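Local coordinates for protein cysteine hydrolase (Staphylococcus aureus, PDB 6KUA) that probably hydrolyses nicotinamide to nicotinate and ammonia as a zinc-containing nicotinamidase of the isochorismatase-like cysteine hydrolase family, at residues V9-D14 with E81-V86; F51-H56 with V99-K104. All blocks are in the same frame, centred on the assembly; numbering follows the deposited sequence.

Interaction 1 (V9-D14 with E81-V86)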
loop_
_atom_site.group_PDB
_atom_site.type_symbol
_atom_site.label_atom_id
_atom_site.label_comp_id
_atom_site.label_asym_id
_atom_site.label_seq_id
_atom_site.Cartn_x
_atom_site.Cartn_y
_atom_site.Cartn_z
ATOM N N VAL A 9 -8.354 -12.891 -14.473
ATOM C CA VAL A 9 -7.328 -13.354 -13.540
ATOM C C VAL A 9 -6.859 -14.753 -13.934
ATOM O O VAL A 9 -7.651 -15.705 -13.964
ATOM C CB VAL A 9 -7.849 -13.330 -12.094
ATOM C CG1 VAL A 9 -6.749 -13.733 -11.127
ATOM C CG2 VAL A 9 -8.371 -11.935 -11.752
ATOM N N ASP A 10 -5.564 -14.851 -14.262
ATOM C CA ASP A 10 -4.812 -16.111 -14.370
ATOM C C ASP A 10 -5.484 -17.163 -15.250
ATOM O O ASP A 10 -5.497 -18.355 -14.927
ATOM C CB ASP A 10 -4.524 -16.678 -12.982
ATOM C CG ASP A 10 -3.326 -16.031 -12.353
ATOM O OD1 ASP A 10 -2.264 -15.991 -13.017
ATOM O OD2 ASP A 10 -3.444 -15.533 -11.212
ATOM N N TYR A 11 -6.006 -16.740 -16.402
ATOM C CA TYR A 11 -6.655 -17.684 -17.312
ATOM C C TYR A 11 -5.647 -18.256 -18.311
ATOM O O TYR A 11 -5.771 -18.107 -19.524
ATOM C CB TYR A 11 -7.822 -17.022 -18.028
ATOM C CG TYR A 11 -8.802 -18.051 -18.512
ATOM C CD1 TYR A 11 -9.636 -18.699 -17.617
ATOM C CD2 TYR A 11 -8.852 -18.419 -19.851
ATOM C CE1 TYR A 11 -10.522 -19.659 -18.037
ATOM C CE2 TYR A 11 -9.732 -19.389 -20.290
ATOM C CZ TYR A 11 -10.565 -20.003 -19.376
ATOM O OH TYR A 11 -11.455 -20.954 -19.790
ATOM N N SER A 12 -4.639 -18.930 -17.769
ATOM C CA SER A 12 -3.511 -19.427 -18.539
ATOM C C SER A 12 -3.624 -20.925 -18.787
ATOM O O SER A 12 -4.339 -21.648 -18.085
ATOM C CB SER A 12 -2.196 -19.139 -17.819
ATOM O OG SER A 12 -2.005 -20.057 -16.765
ATOM N N TYR A 13 -2.880 -21.380 -19.801
ATOM C CA TYR A 13 -2.823 -22.800 -20.141
ATOM C C TYR A 13 -2.440 -23.654 -18.930
ATOM O O TYR A 13 -3.047 -24.704 -18.685
ATOM C CB TYR A 13 -1.834 -22.995 -21.298
ATOM C CG TYR A 13 -1.685 -24.411 -21.837
ATOM C CD1 TYR A 13 -2.526 -24.889 -22.842
ATOM C CD2 TYR A 13 -0.679 -25.255 -21.368
ATOM C CE1 TYR A 13 -2.384 -26.178 -23.348
ATOM C CE2 TYR A 13 -0.527 -26.545 -21.868
ATOM C CZ TYR A 13 -1.383 -27.001 -22.857
ATOM O OH TYR A 13 -1.237 -28.282 -23.351
ATOM N N ASP A 14 -1.452 -23.210 -18.147
ATOM C CA ASP A 14 -0.984 -24.008 -17.014
ATOM C C ASP A 14 -2.065 -24.209 -15.961
ATOM O O ASP A 14 -2.057 -25.227 -15.259
ATOM C CB ASP A 14 0.246 -23.358 -16.378
ATOM C CG ASP A 14 1.543 -23.920 -16.917
ATOM O OD1 ASP A 14 1.498 -24.980 -17.585
ATOM O OD2 ASP A 14 2.606 -23.302 -16.681
ATOM N N GLU A 81 0.850 -18.712 -21.374
ATOM C CA GLU A 81 0.022 -18.089 -22.394
ATOM C C GLU A 81 -1.451 -18.213 -22.025
ATOM O O GLU A 81 -1.870 -19.170 -21.367
ATOM C CB GLU A 81 0.259 -18.740 -23.754
ATOM C CG GLU A 81 1.629 -18.469 -24.345
ATOM C CD GLU A 81 1.769 -19.004 -25.760
ATOM O OE1 GLU A 81 2.905 -19.013 -26.283
ATOM O OE2 GLU A 81 0.742 -19.418 -26.348
ATOM N N LEU A 82 -2.245 -17.247 -22.476
ATOM C CA LEU A 82 -3.675 -17.289 -22.202
ATOM C C LEU A 82 -4.310 -18.508 -22.865
ATOM O O LEU A 82 -3.886 -18.962 -23.929
ATOM C CB LEU A 82 -4.346 -16.000 -22.678
ATOM C CG LEU A 82 -3.972 -14.736 -21.895
ATOM C CD1 LEU A 82 -4.395 -13.490 -22.649
ATOM C CD2 LEU A 82 -4.601 -14.745 -20.516
ATOM N N TYR A 83 -5.338 -19.039 -22.225
ATOM C CA TYR A 83 -5.923 -20.300 -22.645
ATOM C C TYR A 83 -6.934 -20.107 -23.772
ATOM O O TYR A 83 -7.803 -19.237 -23.696
ATOM C CB TYR A 83 -6.600 -20.982 -21.458
ATOM C CG TYR A 83 -7.249 -22.287 -21.826
ATOM C CD1 TYR A 83 -6.484 -23.439 -21.966
ATOM C CD2 TYR A 83 -8.608 -22.368 -22.058
ATOM C CE1 TYR A 83 -7.055 -24.639 -22.314
ATOM C CE2 TYR A 83 -9.197 -23.565 -22.411
ATOM C CZ TYR A 83 -8.407 -24.702 -22.539
ATOM O OH TYR A 83 -8.964 -25.912 -22.884
ATOM N N GLY A 84 -6.807 -20.929 -24.816
ATOM C CA GLY A 84 -7.919 -21.240 -25.706
ATOM C C GLY A 84 -8.451 -20.046 -26.466
ATOM O O GLY A 84 -7.697 -19.218 -26.987
ATOM N N LYS A 85 -9.782 -19.958 -26.537
ATOM C CA LYS A 85 -10.421 -18.844 -27.232
ATOM C C LYS A 85 -10.110 -17.500 -26.584
ATOM O O LYS A 85 -10.095 -16.473 -27.271
ATOM C CB LYS A 85 -11.929 -19.053 -27.295
ATOM C CG LYS A 85 -12.346 -20.294 -28.063
ATOM C CD LYS A 85 -13.852 -20.503 -27.971
ATOM C CE LYS A 85 -14.225 -21.940 -28.302
ATOM N NZ LYS A 85 -15.647 -22.220 -27.955
ATOM N N VAL A 86 -9.870 -17.473 -25.271
ATOM C CA VAL A 86 -9.494 -16.214 -24.634
ATOM C C VAL A 86 -8.137 -15.755 -25.150
ATOM O O VAL A 86 -7.954 -14.591 -25.519
ATOM C CB VAL A 86 -9.506 -16.356 -23.099
ATOM C CG1 VAL A 86 -8.858 -15.143 -22.448
ATOM C CG2 VAL A 86 -10.931 -16.558 -22.597
#

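Interaction 2 (F51-H56 with V99-K104). With ZN (zinc ion), chain I.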
loop_
_atom_site.group_PDB
_atom_site.type_symbol
_atom_site.label_atom_id
_atom_site.label_comp_id
_atom_site.label_asym_id
_atom_site.label_seq_id
_atom_site.Cartn_x
_atom_site.Cartn_y
_atom_site.Cartn_z
ATOM N N PHE A 51 -5.675 -8.159 -18.345
ATOM C CA PHE A 51 -5.307 -9.558 -18.196
ATOM C C PHE A 51 -4.185 -9.643 -17.165
ATOM O O PHE A 51 -3.101 -9.085 -17.376
ATOM C CB PHE A 51 -4.887 -10.157 -19.542
ATOM C CG PHE A 51 -6.010 -10.224 -20.551
ATOM C CD1 PHE A 51 -6.307 -9.135 -21.348
ATOM C CD2 PHE A 51 -6.773 -11.376 -20.686
ATOM C CE1 PHE A 51 -7.354 -9.191 -22.281
ATOM C CE2 PHE A 51 -7.803 -11.445 -21.598
ATOM C CZ PHE A 51 -8.098 -10.350 -22.402
ATOM N N LEU A 52 -4.469 -10.290 -16.035
ATOM C CA LEU A 52 -3.561 -10.353 -14.895
ATOM C C LEU A 52 -3.002 -11.764 -14.788
ATOM O O LEU A 52 -3.769 -12.725 -14.676
ATOM C CB LEU A 52 -4.280 -9.957 -13.610
ATOM C CG LEU A 52 -4.613 -8.470 -13.672
ATOM C CD1 LEU A 52 -6.090 -8.229 -13.393
ATOM C CD2 LEU A 52 -3.723 -7.719 -12.701
ATOM N N MET A 53 -1.672 -11.885 -14.804
ATOM C CA MET A 53 -1.027 -13.183 -14.982
ATOM C C MET A 53 0.144 -13.382 -14.032
ATOM O O MET A 53 1.070 -12.570 -13.999
ATOM C CB MET A 53 -0.543 -13.341 -16.424
ATOM C CG MET A 53 -1.679 -13.306 -17.435
ATOM S SD MET A 53 -2.609 -14.844 -17.410
ATOM C CE MET A 53 -1.277 -15.962 -17.015
ATOM N N ASP A 54 0.091 -14.475 -13.277
ATOM C CA ASP A 54 1.209 -14.925 -12.460
ATOM C C ASP A 54 2.512 -14.904 -13.249
ATOM O O ASP A 54 2.602 -15.458 -14.349
ATOM C CB ASP A 54 0.937 -16.346 -11.954
ATOM C CG ASP A 54 0.567 -16.381 -10.482
ATOM O OD1 ASP A 54 1.095 -15.530 -9.718
ATOM O OD2 ASP A 54 -0.254 -17.253 -10.093
ATOM N N LEU A 55 3.508 -14.227 -12.691
ATOM C CA LEU A 55 4.858 -14.240 -13.227
ATOM C C LEU A 55 5.642 -15.326 -12.508
ATOM O O LEU A 55 5.561 -15.438 -11.282
ATOM C CB LEU A 55 5.530 -12.878 -13.033
ATOM C CG LEU A 55 6.852 -12.678 -13.778
ATOM C CD1 LEU A 55 6.799 -13.375 -15.123
ATOM C CD2 LEU A 55 7.184 -11.205 -13.949
ATOM N N HIS A 56 6.376 -16.134 -13.263
ATOM C CA HIS A 56 7.288 -17.103 -12.654
ATOM C C HIS A 56 8.489 -17.397 -13.545
ATOM O O HIS A 56 9.633 -17.279 -13.106
ATOM C CB HIS A 56 6.553 -18.396 -12.326
ATOM C CG HIS A 56 5.750 -18.328 -11.067
ATOM N ND1 HIS A 56 6.279 -17.895 -9.870
ATOM C CD2 HIS A 56 4.452 -18.623 -10.821
ATOM C CE1 HIS A 56 5.343 -17.935 -8.938
ATOM N NE2 HIS A 56 4.226 -18.374 -9.488
ATOM N N VAL A 99 -6.755 -2.309 -23.646
ATOM C CA VAL A 99 -6.373 -3.679 -23.311
ATOM C C VAL A 99 -5.009 -3.646 -22.637
ATOM O O VAL A 99 -4.064 -3.057 -23.173
ATOM C CB VAL A 99 -6.327 -4.589 -24.553
ATOM C CG1 VAL A 99 -5.761 -5.952 -24.197
ATOM C CG2 VAL A 99 -7.710 -4.719 -25.170
ATOM N N HIS A 100 -4.901 -4.281 -21.473
ATOM C CA HIS A 100 -3.680 -4.232 -20.677
ATOM C C HIS A 100 -3.314 -5.615 -20.173
ATOM O O HIS A 100 -4.180 -6.441 -19.860
ATOM C CB HIS A 100 -3.811 -3.300 -19.476
ATOM C CG HIS A 100 -4.496 -2.013 -19.800
ATOM N ND1 HIS A 100 -3.811 -0.830 -19.972
ATOM C CD2 HIS A 100 -5.802 -1.729 -20.015
ATOM C CE1 HIS A 100 -4.669 0.133 -20.259
ATOM N NE2 HIS A 100 -5.883 -0.388 -20.299
ATOM N N PHE A 101 -2.009 -5.836 -20.074
ATOM C CA PHE A 101 -1.451 -7.087 -19.598
ATOM C C PHE A 101 -0.502 -6.755 -18.462
ATOM O O PHE A 101 0.430 -5.969 -18.644
ATOM C CB PHE A 101 -0.733 -7.828 -20.721
ATOM C CG PHE A 101 -0.476 -9.267 -20.420
ATOM C CD1 PHE A 101 0.582 -9.634 -19.603
ATOM C CD2 PHE A 101 -1.291 -10.257 -20.954
ATOM C CE1 PHE A 101 0.837 -10.976 -19.325
ATOM C CE2 PHE A 101 -1.054 -11.595 -20.683
ATOM C CZ PHE A 101 0.022 -11.956 -19.872
ATOM N N ILE A 102 -0.745 -7.339 -17.297
ATOM C CA ILE A 102 -0.060 -6.960 -16.071
ATOM C C ILE A 102 0.481 -8.236 -15.443
ATOM O O ILE A 102 -0.284 -9.180 -15.220
ATOM C CB ILE A 102 -1.011 -6.231 -15.105
ATOM C CG1 ILE A 102 -1.395 -4.860 -15.677
ATOM C CG2 ILE A 102 -0.405 -6.110 -13.710
ATOM C CD1 ILE A 102 -2.104 -3.985 -14.698
ATOM N N ASP A 103 1.797 -8.280 -15.198
ATOM C CA ASP A 103 2.413 -9.367 -14.438
ATOM C C ASP A 103 2.244 -9.124 -12.946
ATOM O O ASP A 103 2.419 -8.001 -12.465
ATOM C CB ASP A 103 3.913 -9.485 -14.732
ATOM C CG ASP A 103 4.220 -9.727 -16.189
ATOM O OD1 ASP A 103 3.563 -10.584 -16.831
ATOM O OD2 ASP A 103 5.155 -9.065 -16.686
ATOM N N LYS A 104 1.914 -10.177 -12.213
ATOM C CA LYS A 104 1.747 -10.087 -10.770
ATOM C C LYS A 104 2.587 -11.168 -10.102
ATOM O O LYS A 104 2.885 -12.197 -10.710
ATOM C CB LYS A 104 0.268 -10.222 -10.349
ATOM C CG LYS A 104 -0.395 -11.559 -10.663
ATOM C CD LYS A 104 -1.880 -11.474 -10.342
ATOM C CE LYS A 104 -2.631 -12.757 -10.652
ATOM N NZ LYS A 104 -2.457 -13.799 -9.610
HETATM ZN ZN ZN I . 2.081 -19.038 -9.069
#

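Interaction 1 (V9-D14 with E81-V86)
Tyr-11 and Tyr-83 meet both through their backbones and through their rings, where the loop leaving strand 4-9 of this parallel-sheet alpha/beta fold comes up against the entry to helix 84-93. Tyr-11 sits at the centre of an inverse gamma turn, which presents its carbonyl to the other segment. Tyr-83 N donates to Tyr-11 O at 2.9 Å, lying in the plane of that carbonyl, and Tyr-13 N donates to Glu-81 O over a nearly straight path (N-H...O angle 161°). Between these two bonds Ser-12 and Leu-82 form a single backbone bridge, and CA of Ser-12 adds a CH...O contact of 3.3 Å to Glu-81 O.

The side chains then wedge together. CE2 of Tyr-11 reaches CD2 of Tyr-83 at 3.6 Å, arriving at the edge of the Tyr-83 ring, while the two ring planes stand 79° apart in an oblique pairing. On the other flank of the Tyr-83 ring, CD1 lies 4.1 Å from CA of Tyr-13, so the ring is inserted between two residues of the loop. With its CG swung opposite the backbone N (chi1 -157°), the Tyr-11 ring also reaches helix 84-93, where CG2 of Val-86 meets CE2 of Tyr-11 at 3.8 Å, the two side chains crossing at about a right angle.

Farther out, Glu-32 and Ile-35 of helix 32-44 pack on Tyr-11, and Ile-16 touches both Tyr-11 and Tyr-83. Hydrogen bonding to Gly-28 O holds the Tyr-11 hydroxyl and ties the ring at its far end. Ser-12, besides bridging to Leu-82, is the N-cap of helix 13-16, its OG making a weak hydrogen bond to Phe-15 N.

Interaction 2 (F51-H56 with V99-K104)
Lys-104 NZ, 4.0 Å from Asp-54 OD1 in a long salt bridge, is gripped more firmly from outside the pair: by Asp-10 OD2 in a salt bridge and by the backbone oxygens of Arg-106 and Tyr-107. Its chain runs extended and then turns at the last bond (chi4 79°), bringing the amine to these groups. The backbones form a parallel pair of strands in the central sheet, with five hydrogen bonds from Phe-51 N to His-100 O (2.7 Å) through to Leu-55 N to Lys-104 O.

On the Phe-51 and Met-53 face, Met-53 CG packs tightly, 3.3 Å from CZ of Phe-101 and oblique to the ring, and Phe-51 O lies over one face of that ring, toward its rim. On the Leu-52 face, the side chains of Leu-52 and Ile-102 lie side by side (CD2 to CG2 3.8 Å), both touching Leu-115 of helix 115-121.

Past the strand, poorly ordered His-56 binds the zinc ion through NE2 at 2.3 Å; Asp-54 OD2 is close to the metal (3.1 Å) but not bonded. Lys-104 paired with Asp-10 is consistent with the family's Cys-Lys-Asp triad, its NZ 7.0 Å from the zinc.

Interaction 2 is a buried strand pairing within the sheet, whereas interaction 1 is a partly buried junction of loops and helix starts just beyond the strand ends, where a single bridge with two backbone bonds is supplemented by tyrosine rings. Along the chain they interlock: helix 84-93, entered through interaction 1, connects strand 48-54 to strand 99-104 in a beta-alpha-beta crossover. They also touch directly. Besides the Asp-10 to Lys-104 salt bridge that joins them, Asp-10 OD1 probably accepts a hydrogen bond from Asp-54 N, and Ser-12 CB packs against Met-53 CE. Segment 9-14 thus faces both ways, its Asp-10 toward the charged strand ends and its Tyr-11 toward helices 84-93 and 32-44.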